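Local coordinates for enoyl-CoA hydratase/isomerase family protein (Bacillus anthracis, PDB 3KQF), which probably catalyses the reversible hydration of 2-trans-enoyl-CoA thioesters to 3-hydroxyacyl-CoA, at residues N31-A36 against A66-A71. Numbering follows the deposited sequence.
Sequences NSLSLA and AFCAGA
The carboxamide of Asn31 meets residues 66-71 with its nitrogen edge: ND2 donates to Ala66 O at 2.8 Å. That acceptor lies almost in the amide plane, whereas ND2 stands above the plane of the Ala66 carbonyl by 43°, so the bond is not aimed at a lone pair. Phe67 O, a buried oxygen without a hydrogen-bond partner in the model, lies beside the amide on the flank between CB and ND2, raised above its plane; its closest approach is 3.4 Å, to Asn31 CB. The amide's rotation is fixed from both ends, since ND2 also donates to Ala62 O and OD1 accepts from Arg26 N. Ala66 O is likewise gripped twice, its second donor being Asn110 ND2.

Further along, Leu33 N donates to Gly70 O, 2.7 Å away and nearly straight at 169°. This bond marks a single beta bridge, pairing Leu33 with Ala71. In the crotonase fold, the loop after strand 56-61 carries one of the two backbone N-H groups of the oxyanion hole. By analogy with relatives sharing this Ala-Gly-Ala-Asp sequence, Ala71 probably supplies it; the bond to Gly70 O would thus fix the orientation of the peptide that carries this N-H, which points the opposite way from the carbonyl. The same oxygen receives a CA-H contact from Ser32, with Ser32 CA 3.2 Å from Gly70 O.

Cys68 SG is placed anti to its backbone N (chi1 176°), where it accepts a hydrogen bond from Gly70 N (SG to N 3.4 Å) and touches the branch point of Leu33, with SG 3.6 Å from CG and both methyls close by. Beyond Leu33, Ser34 is the N-cap of helix 35-49, its OG accepting from Leu37 N; Leu35 N donates to Glu75 OE1 of helix 73-76.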
loop_
_atom_site.group_PDB
_atom_site.type_symbol
_atom_site.label_atom_id
_atom_site.label_comp_id
_atom_site.label_asym_id
_atom_site.label_seq_id
_atom_site.Cartn_x
_atom_site.Cartn_y
_atom_site.Cartn_z
ATOM N N ASN A 31 -15.281 17.450 -20.991
ATOM C CA ASN A 31 -15.271 17.831 -19.593
ATOM C C ASN A 31 -13.904 18.245 -19.067
ATOM O O ASN A 31 -13.573 17.990 -17.902
ATOM C CB ASN A 31 -15.864 16.690 -18.775
ATOM C CG ASN A 31 -17.335 16.530 -19.040
ATOM O OD1 ASN A 31 -18.024 17.525 -19.270
ATOM N ND2 ASN A 31 -17.831 15.300 -18.999
ATOM N N SER A 32 -13.122 18.897 -19.929
ATOM C CA SER A 32 -11.808 19.378 -19.543
ATOM C C SER A 32 -11.926 20.523 -18.549
ATOM O O SER A 32 -12.918 21.273 -18.528
ATOM C CB SER A 32 -10.971 19.790 -20.756
ATOM O OG SER A 32 -11.506 20.924 -21.423
ATOM N N LEU A 33 -10.889 20.680 -17.743
ATOM C CA LEU A 33 -10.884 21.679 -16.678
ATOM C C LEU A 33 -10.401 23.056 -17.107
ATOM O O LEU A 33 -9.199 23.335 -17.091
ATOM C CB LEU A 33 -10.006 21.156 -15.532
ATOM C CG LEU A 33 -10.378 19.773 -14.979
ATOM C CD1 LEU A 33 -9.237 19.231 -14.105
ATOM C CD2 LEU A 33 -11.702 19.777 -14.219
ATOM N N SER A 34 -11.332 23.918 -17.522
ATOM C CA SER A 34 -10.985 25.275 -17.873
ATOM C C SER A 34 -10.944 26.088 -16.580
ATOM O O SER A 34 -11.506 25.669 -15.559
ATOM C CB SER A 34 -12.023 25.874 -18.824
ATOM O OG SER A 34 -13.318 25.822 -18.259
ATOM N N LEU A 35 -10.295 27.248 -16.612
ATOM C CA LEU A 35 -10.251 28.093 -15.424
ATOM C C LEU A 35 -11.667 28.486 -15.010
ATOM O O LEU A 35 -11.967 28.573 -13.831
ATOM C CB LEU A 35 -9.385 29.341 -15.645
ATOM C CG LEU A 35 -7.912 29.063 -15.989
ATOM C CD1 LEU A 35 -7.129 30.350 -16.146
ATOM C CD2 LEU A 35 -7.275 28.193 -14.917
ATOM N N ALA A 36 -12.544 28.712 -15.983
ATOM C CA ALA A 36 -13.937 29.081 -15.672
ATOM C C ALA A 36 -14.650 27.949 -14.920
ATOM O O ALA A 36 -15.355 28.195 -13.925
ATOM C CB ALA A 36 -14.692 29.472 -16.944
ATOM N N ALA A 66 -16.756 10.948 -21.447
ATOM C CA ALA A 66 -15.694 11.471 -20.613
ATOM C C ALA A 66 -16.108 11.885 -19.212
ATOM O O ALA A 66 -17.121 12.555 -19.011
ATOM C CB ALA A 66 -15.024 12.664 -21.326
ATOM N N PHE A 67 -15.326 11.427 -18.236
ATOM C CA PHE A 67 -15.460 11.882 -16.856
ATOM C C PHE A 67 -14.770 13.250 -16.831
ATOM O O PHE A 67 -15.351 14.268 -16.434
ATOM C CB PHE A 67 -14.763 10.889 -15.906
ATOM C CG PHE A 67 -14.577 11.381 -14.502
ATOM C CD1 PHE A 67 -15.635 11.409 -13.603
ATOM C CD2 PHE A 67 -13.318 11.771 -14.052
ATOM C CE1 PHE A 67 -15.453 11.839 -12.297
ATOM C CE2 PHE A 67 -13.137 12.193 -12.724
ATOM C CZ PHE A 67 -14.204 12.227 -11.862
ATOM N N CYS A 68 -13.520 13.261 -17.266
ATOM C CA CYS A 68 -12.708 14.481 -17.293
ATOM C C CYS A 68 -11.417 14.230 -18.078
ATOM O O CYS A 68 -10.572 13.426 -17.675
ATOM C CB CYS A 68 -12.398 14.947 -15.875
ATOM S SG CYS A 68 -11.298 16.409 -15.875
ATOM N N ALA A 69 -11.261 14.929 -19.201
ATOM C CA ALA A 69 -10.093 14.754 -20.064
ATOM C C ALA A 69 -8.854 15.442 -19.519
ATOM O O ALA A 69 -7.799 15.382 -20.145
ATOM C CB ALA A 69 -10.388 15.266 -21.472
ATOM N N GLY A 70 -8.978 16.079 -18.354
ATOM C CA GLY A 70 -7.847 16.776 -17.716
ATOM C C GLY A 70 -7.856 18.270 -17.959
ATOM O O GLY A 70 -8.902 18.857 -18.218
ATOM N N ALA A 71 -6.684 18.884 -17.861
ATOM C CA ALA A 71 -6.550 20.314 -18.094
ATOM C C ALA A 71 -6.980 20.646 -19.517
ATOM O O ALA A 71 -6.768 19.869 -20.442
ATOM C CB ALA A 71 -5.109 20.766 -17.852
#